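Local coordinates for protein glucanase (Clostridium thermocellum, PDB 5GXX) that probably hydrolyses internal beta-1,4-glucosidic bonds of cellulose as a family 9 endoglucanase of the cellulosome, at residues A125-K130 and I540-Q545; G300-A305 and G390-D395. The protein carries 1 engineered substitution. All blocks are in the same frame, centred on the assembly; numbering follows the deposited sequence.

Contact 1: A125-K130 and I540-Q545; sequences AEVIEK and ICPIGQ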
ATOM      1  N   ALA A 125     -20.038  -4.797 -19.430  1.00 13.19           N
ATOM      2  CA  ALA A 125     -21.262  -4.043 -19.193  1.00 12.16           C
ATOM      3  C   ALA A 125     -21.989  -4.445 -17.909  1.00 13.13           C
ATOM      4  O   ALA A 125     -22.418  -3.592 -17.133  1.00 14.35           O
ATOM      5  CB  ALA A 125     -22.215  -4.205 -20.394  1.00 11.93           C
ATOM      6  N   GLU A 126     -22.117  -5.750 -17.691  1.00 12.91           N
ATOM      7  CA  GLU A 126     -22.971  -6.264 -16.625  1.00 13.74           C
ATOM      8  C   GLU A 126     -22.458  -5.971 -15.214  1.00 13.53           C
ATOM      9  O   GLU A 126     -23.217  -6.106 -14.243  1.00 15.16           O
ATOM     10  CB  GLU A 126     -23.159  -7.770 -16.785  1.00 14.07           C
ATOM     11  CG  GLU A 126     -23.920  -8.233 -18.031  1.00 14.84           C
ATOM     12  CD  GLU A 126     -23.086  -8.248 -19.305  1.00 13.81           C
ATOM     13  OE1 GLU A 126     -21.845  -8.040 -19.265  1.00 12.86           O
ATOM     14  OE2 GLU A 126     -23.714  -8.451 -20.380  1.00 14.48           O
ATOM     15  N   VAL A 127     -21.190  -5.596 -15.096  1.00 14.15           N
ATOM     16  CA  VAL A 127     -20.614  -5.335 -13.771  1.00 14.34           C
ATOM     17  C   VAL A 127     -20.227  -3.870 -13.555  1.00 15.24           C
ATOM     18  O   VAL A 127     -19.713  -3.530 -12.489  1.00 15.53           O
ATOM     19  CB  VAL A 127     -19.421  -6.282 -13.458  1.00 14.65           C
ATOM     20  CG1 VAL A 127     -19.912  -7.739 -13.414  1.00 15.44           C
ATOM     21  CG2 VAL A 127     -18.304  -6.098 -14.468  1.00 15.25           C
ATOM     22  N   ILE A 128     -20.505  -2.987 -14.512  1.00 15.63           N
ATOM     23  CA  ILE A 128     -20.043  -1.586 -14.410  1.00 16.58           C
ATOM     24  C   ILE A 128     -20.617  -0.815 -13.212  1.00 17.18           C
ATOM     25  O   ILE A 128     -19.974   0.111 -12.704  1.00 16.67           O
ATOM     26  CB  ILE A 128     -20.239  -0.787 -15.735  1.00 17.45           C
ATOM     27  CG1 ILE A 128     -19.380   0.487 -15.732  1.00 15.86           C
ATOM     28  CG2 ILE A 128     -21.704  -0.455 -15.953  1.00 17.49           C
ATOM     29  CD1 ILE A 128     -19.291   1.169 -17.091  1.00 17.32           C
ATOM     30  N   GLU A 129     -21.809  -1.182 -12.749  1.00 17.22           N
ATOM     31  CA  GLU A 129     -22.412  -0.494 -11.608  1.00 17.55           C
ATOM     32  C   GLU A 129     -21.689  -0.761 -10.289  1.00 18.53           C
ATOM     33  O   GLU A 129     -21.865   0.000  -9.339  1.00 20.06           O
ATOM     34  CB  GLU A 129     -23.904  -0.820 -11.500  1.00 17.30           C
ATOM     35  CG  GLU A 129     -24.690  -0.303 -12.699  1.00 18.41           C
ATOM     36  CD  GLU A 129     -26.159  -0.686 -12.672  1.00 18.26           C
ATOM     37  OE1 GLU A 129     -26.514  -1.718 -12.059  1.00 22.97           O
ATOM     38  OE2 GLU A 129     -26.958   0.029 -13.304  1.00 19.70           O
ATOM     39  N   LYS A 130     -20.872  -1.811 -10.232  1.00 17.75           N
ATOM     40  CA  LYS A 130     -20.004  -2.044  -9.083  1.00 18.13           C
ATOM     41  C   LYS A 130     -18.815  -1.091  -9.080  1.00 18.40           C
ATOM     42  O   LYS A 130     -18.264  -0.803  -8.016  1.00 19.19           O
ATOM     43  CB  LYS A 130     -19.513  -3.496  -9.036  1.00 17.01           C
ATOM     44  CG  LYS A 130     -20.606  -4.554  -8.828  1.00 19.18           C
ATOM     45  CD  LYS A 130     -21.350  -4.435  -7.495  1.00 24.57           C
ATOM     46  CE  LYS A 130     -20.484  -4.717  -6.287  1.00 27.19           C
ATOM     47  NZ  LYS A 130     -21.333  -5.105  -5.109  1.00 25.16           N
ATOM     48  N   ILE A 540     -17.173  -9.628  -4.945  1.00 14.64           N
ATOM     49  CA  ILE A 540     -16.169 -10.334  -5.728  1.00 15.12           C
ATOM     50  C   ILE A 540     -16.678 -10.215  -7.157  1.00 15.38           C
ATOM     51  O   ILE A 540     -17.662 -10.846  -7.523  1.00 15.65           O
ATOM     52  CB  ILE A 540     -16.011 -11.816  -5.299  1.00 14.86           C
ATOM     53  CG1 ILE A 540     -15.792 -11.928  -3.783  1.00 13.39           C
ATOM     54  CG2 ILE A 540     -14.850 -12.464  -6.079  1.00 15.95           C
ATOM     55  CD1 ILE A 540     -15.814 -13.374  -3.306  1.00 16.40           C
ATOM     56  N   CYS A 541     -16.024  -9.374  -7.953  1.00 15.57           N
ATOM     57  CA  CYS A 541     -16.520  -9.078  -9.297  1.00 15.23           C
ATOM     58  C   CYS A 541     -15.384  -8.664 -10.222  1.00 14.38           C
ATOM     59  O   CYS A 541     -14.357  -8.139  -9.772  1.00 14.86           O
ATOM     60  CB  CYS A 541     -17.575  -7.971  -9.242  1.00 14.18           C
ATOM     61  SG  CYS A 541     -17.090  -6.499  -8.326  1.00 18.58           S
ATOM     62  N   PRO A 542     -15.547  -8.932 -11.529  1.00 14.80           N
ATOM     63  CA  PRO A 542     -14.431  -8.726 -12.439  1.00 15.22           C
ATOM     64  C   PRO A 542     -14.249  -7.263 -12.873  1.00 15.74           C
ATOM     65  O   PRO A 542     -14.327  -6.951 -14.062  1.00 16.53           O
ATOM     66  CB  PRO A 542     -14.814  -9.636 -13.617  1.00 14.98           C
ATOM     67  CG  PRO A 542     -16.324  -9.651 -13.600  1.00 14.18           C
ATOM     68  CD  PRO A 542     -16.561  -9.830 -12.126  1.00 14.14           C
ATOM     69  N   ILE A 543     -13.951  -6.374 -11.927  1.00 15.08           N
ATOM     70  CA  ILE A 543     -13.920  -4.935 -12.207  1.00 15.58           C
ATOM     71  C   ILE A 543     -12.568  -4.258 -12.021  1.00 15.33           C
ATOM     72  O   ILE A 543     -12.434  -3.036 -12.231  1.00 16.25           O
ATOM     73  CB  ILE A 543     -14.979  -4.132 -11.414  1.00 14.55           C
ATOM     74  CG1 ILE A 543     -14.636  -4.047  -9.918  1.00 16.26           C
ATOM     75  CG2 ILE A 543     -16.398  -4.665 -11.646  1.00 15.03           C
ATOM     76  CD1 ILE A 543     -15.508  -3.073  -9.160  1.00 19.21           C
ATOM     77  N   GLY A 544     -11.588  -5.059 -11.607  1.00 14.87           N
ATOM     78  CA  GLY A 544     -10.233  -4.563 -11.374  1.00 15.26           C
ATOM     79  C   GLY A 544      -9.405  -5.526 -10.551  1.00 16.04           C
ATOM     80  O   GLY A 544      -9.861  -6.605 -10.142  1.00 15.01           O
ATOM     81  N   GLN A 545      -8.165  -5.103 -10.309  1.00 17.53           N
ATOM     82  CA  GLN A 545      -7.152  -5.918  -9.670  1.00 19.56           C
ATOM     83  C   GLN A 545      -7.526  -6.368  -8.258  1.00 19.69           C
ATOM     84  O   GLN A 545      -7.270  -7.514  -7.899  1.00 20.17           O
ATOM     85  CB  GLN A 545      -5.846  -5.118  -9.644  1.00 19.48           C
ATOM     86  CG  GLN A 545      -4.660  -5.878  -9.090  1.00 24.75           C
ATOM     87  CD  GLN A 545      -4.252  -7.034  -9.982  1.00 28.77           C
ATOM     88  OE1 GLN A 545      -4.240  -6.915 -11.208  1.00 34.19           O
ATOM     89  NE2 GLN A 545      -3.898  -8.156  -9.366  1.00 30.20           N
TER
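Val127 and Ile543 bring the two backbones to a CA–CA distance of 6.9 Å, where segment 125-130 faces an inverse gamma turn centred on Pro542 and closed by Ile543 N on Cys541 O at 2.8 Å. The contact joins the family 9 catalytic domain to the loop between strands 527-534 and 549-557 of the C-terminal beta domain, and no hydrogen bond crosses between the two segments. Val127, Ile543 and the root of Lys130 share most of the packing. Val127 CG1 lies beside the backbone N, anti to the carbonyl carbon (chi1 -63°), and meets Pro542 CG at 4.1 Å, the two side chains crossing nearly at right angles. Val127 CG2 packs on Ile543 CG2 at 3.7 Å. In Ile543, CG1 is set between the backbone N and the carbonyl carbon (chi1 71°), which sends the long branch toward Lys130 while CG2 stays with Val127. Outside the pair, Trp121 NE1 donates to Ile543 O and holds the turn to the catalytic side. Lys130 contributes its aliphatic root, then bends away so that NZ bonds Thr538 OG1. Cys541 SG rests against that root, 3.9 Å from Lys130 CB, while Ile543 CD1 reaches Lys130 O at 3.7 Å.

Contact 2: G300-A305 and G390-D395; sequences GPLRYA and GGPGRD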
ATOM      1  N   GLY A 300     -12.206   6.155 -38.339  1.00 11.65           N
ATOM      2  CA  GLY A 300     -13.315   5.474 -39.006  1.00 12.05           C
ATOM      3  C   GLY A 300     -13.416   5.623 -40.515  1.00 10.33           C
ATOM      4  O   GLY A 300     -14.492   5.863 -41.044  1.00 11.00           O
ATOM      5  N   PRO A 301     -12.321   5.417 -41.256  1.00 10.09           N
ATOM      6  CA  PRO A 301     -12.422   5.497 -42.712  1.00 10.56           C
ATOM      7  C   PRO A 301     -13.396   4.477 -43.305  1.00  9.99           C
ATOM      8  O   PRO A 301     -14.137   4.832 -44.232  1.00 10.14           O
ATOM      9  CB  PRO A 301     -10.983   5.264 -43.180  1.00  8.70           C
ATOM     10  CG  PRO A 301     -10.364   4.466 -42.078  1.00  9.42           C
ATOM     11  CD  PRO A 301     -10.962   5.059 -40.823  1.00 10.73           C
ATOM     12  N   LEU A 302     -13.444   3.250 -42.772  1.00  9.34           N
ATOM     13  CA  LEU A 302     -14.386   2.251 -43.312  1.00  8.24           C
ATOM     14  C   LEU A 302     -15.834   2.696 -43.099  1.00 10.37           C
ATOM     15  O   LEU A 302     -16.666   2.510 -43.986  1.00 10.39           O
ATOM     16  CB  LEU A 302     -14.133   0.846 -42.746  1.00 10.28           C
ATOM     17  CG  LEU A 302     -12.851   0.150 -43.243  1.00 11.01           C
ATOM     18  CD1 LEU A 302     -12.682  -1.195 -42.519  1.00 11.81           C
ATOM     19  CD2 LEU A 302     -12.839  -0.081 -44.749  1.00 11.01           C
ATOM     20  N   ARG A 303     -16.133   3.225 -41.915  1.00 10.92           N
ATOM     21  CA  ARG A 303     -17.431   3.837 -41.608  1.00 11.00           C
ATOM     22  C   ARG A 303     -17.841   4.855 -42.664  1.00  9.81           C
ATOM     23  O   ARG A 303     -18.946   4.772 -43.226  1.00 10.31           O
ATOM     24  CB  ARG A 303     -17.370   4.496 -40.228  1.00 10.72           C
ATOM     25  CG  ARG A 303     -18.546   5.392 -39.867  1.00 11.01           C
ATOM     26  CD  ARG A 303     -18.135   6.841 -39.991  1.00 11.30           C
ATOM     27  NE  ARG A 303     -16.811   7.224 -39.489  1.00 10.47           N
ATOM     28  CZ  ARG A 303     -16.586   7.787 -38.301  1.00 10.65           C
ATOM     29  NH1 ARG A 303     -17.571   7.978 -37.426  1.00 11.92           N
ATOM     30  NH2 ARG A 303     -15.376   8.206 -37.990  1.00 11.98           N
ATOM     31  N   TYR A 304     -16.962   5.802 -42.992  1.00  9.07           N
ATOM     32  CA  TYR A 304     -17.345   6.824 -43.963  1.00  9.83           C
ATOM     33  C   TYR A 304     -17.539   6.246 -45.366  1.00 10.61           C
ATOM     34  O   TYR A 304     -18.547   6.529 -46.022  1.00 11.28           O
ATOM     35  CB  TYR A 304     -16.296   7.932 -44.004  1.00 10.75           C
ATOM     36  CG  TYR A 304     -16.166   8.786 -42.772  1.00 11.47           C
ATOM     37  CD1 TYR A 304     -17.260   9.448 -42.218  1.00 13.49           C
ATOM     38  CD2 TYR A 304     -14.929   8.971 -42.195  1.00 11.86           C
ATOM     39  CE1 TYR A 304     -17.122  10.277 -41.097  1.00 11.89           C
ATOM     40  CE2 TYR A 304     -14.765   9.801 -41.095  1.00 10.39           C
ATOM     41  CZ  TYR A 304     -15.865  10.448 -40.553  1.00 13.32           C
ATOM     42  OH  TYR A 304     -15.710  11.286 -39.472  1.00 14.85           O
ATOM     43  N   ALA A 305     -16.623   5.382 -45.796  1.00 10.00           N
ATOM     44  CA  ALA A 305     -16.644   4.887 -47.178  1.00  8.50           C
ATOM     45  C   ALA A 305     -17.842   3.965 -47.398  1.00 10.27           C
ATOM     46  O   ALA A 305     -18.522   4.082 -48.429  1.00 10.30           O
ATOM     47  CB  ALA A 305     -15.332   4.210 -47.530  1.00 10.04           C
ATOM     48  N   GLY A 390     -12.634   0.340 -37.476  1.00 10.88           N
ATOM     49  CA  GLY A 390     -12.188   1.604 -38.051  1.00  8.99           C
ATOM     50  C   GLY A 390     -11.485   1.411 -39.388  1.00  9.64           C
ATOM     51  O   GLY A 390     -11.821   2.060 -40.379  1.00 11.79           O
ATOM     52  N   GLY A 391     -10.501   0.517 -39.414  1.00 10.17           N
ATOM     53  CA  GLY A 391      -9.917   0.133 -40.680  1.00 10.93           C
ATOM     54  C   GLY A 391      -8.476   0.573 -40.805  1.00 10.87           C
ATOM     55  O   GLY A 391      -7.891   1.082 -39.852  1.00 12.59           O
ATOM     56  N   PRO A 392      -7.932   0.470 -42.012  1.00 11.08           N
ATOM     57  CA  PRO A 392      -6.509   0.711 -42.206  1.00 10.89           C
ATOM     58  C   PRO A 392      -6.188   2.196 -42.311  1.00 10.65           C
ATOM     59  O   PRO A 392      -7.088   3.030 -42.409  1.00 11.97           O
ATOM     60  CB  PRO A 392      -6.236  -0.004 -43.535  1.00 10.68           C
ATOM     61  CG  PRO A 392      -7.544   0.199 -44.281  1.00 10.27           C
ATOM     62  CD  PRO A 392      -8.628   0.065 -43.246  1.00 10.79           C
ATOM     63  N   GLY A 393      -4.899   2.505 -42.234  1.00 10.21           N
ATOM     64  CA  GLY A 393      -4.411   3.849 -42.493  1.00 10.33           C
ATOM     65  C   GLY A 393      -4.445   4.176 -43.970  1.00 11.34           C
ATOM     66  O   GLY A 393      -4.858   3.378 -44.840  1.00 12.02           O
ATOM     67  N   ARG A 394      -3.927   5.361 -44.268  1.00 10.63           N
ATOM     68  CA  ARG A 394      -3.980   5.933 -45.605  1.00 10.91           C
ATOM     69  C   ARG A 394      -3.174   5.153 -46.634  1.00 10.64           C
ATOM     70  O   ARG A 394      -3.396   5.319 -47.832  1.00 11.14           O
ATOM     71  CB  ARG A 394      -3.479   7.387 -45.541  1.00 12.85           C
ATOM     72  CG  ARG A 394      -4.516   8.347 -44.973  1.00 15.74           C
ATOM     73  CD  ARG A 394      -3.945   9.752 -44.727  1.00 17.47           C
ATOM     74  NE  ARG A 394      -3.517  10.456 -45.940  1.00 25.26           N
ATOM     75  CZ  ARG A 394      -4.229  11.365 -46.605  1.00 27.52           C
ATOM     76  NH1 ARG A 394      -5.458  11.699 -46.213  1.00 20.59           N
ATOM     77  NH2 ARG A 394      -3.702  11.928 -47.692  1.00 29.66           N
ATOM     78  N   ASP A 395      -2.200   4.394 -46.142  1.00 11.93           N
ATOM     79  CA  ASP A 395      -1.354   3.543 -46.976  1.00 12.59           C
ATOM     80  C   ASP A 395      -1.791   2.072 -46.940  1.00 12.21           C
ATOM     81  O   ASP A 395      -1.012   1.176 -47.301  1.00 13.30           O
ATOM     82  CB  ASP A 395       0.099   3.651 -46.499  1.00 13.37           C
ATOM     83  CG  ASP A 395       0.282   3.239 -45.051  1.00 14.50           C
ATOM     84  OD1 ASP A 395      -0.708   2.918 -44.360  1.00 13.63           O
ATOM     85  OD2 ASP A 395       1.442   3.266 -44.565  1.00 19.01           O
TER
HETATM   86  O   HOH W   1     -14.934   2.443 -39.547  1.00 15.87           O
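Beside the helix start where Leu302 meets Gly390, the guanidinium of Arg303 and the ring of Tyr304 lie face on face: Arg303 NE stands over the ring centre, and Tyr304 CZ sits toward the rim of the guanidinium. Trp241 meets the tyrosine ring edge-to-face. The guanidinium nitrogens are tied down in turn, NE to Gly300 O at 3.1 Å with the acceptor 20° out of the guanidinium plane, NH2 to Trp299 O, and NH1 in a salt bridge with Asp413. Gly300 is the N-cap of helix 301-318, and its O also accepts from Tyr304 N. Across the contact Leu302 N, in the first turn of the helix, donates to Gly390 O at 3.1 Å, nearly straight at 166°. A water bridges the same oxygen to Arg303 N, and Pro301 CD lies 3.2 Å from Gly390 O. Without a side chain, Gly391 lets Leu302 CD1 come within 3.6 Å of its CA, and Leu302 CG packs on Pro392 CD. The 390-395 loop thus lies against the N-terminal end of helix 301-318. Tyr338 of helix 322-340 touches both Leu302 and Pro392, while Asp413 links Arg303 to helix 412-429, all within the helical catalytic domain.

Starting from the N terminus, the chain passes 125-130 within the catalytic domain and then runs through 409 residues before 540-545 returns to it, so contact 1 closes a very long loop. Contact 2 falls wholly within that loop: 300-305 and 390-395 are separated by 84 residues, which include helix 322-340, and the chain has yet to enter the beta domain. The two do not cross. Contact 2 therefore ties parts of the helical catalytic domain to one another, while contact 1 fastens that domain to the C-terminal beta domain. They lie on opposite sides of the chain's centre, about 33 Å apart between centres and about 20 Å between nearest atoms.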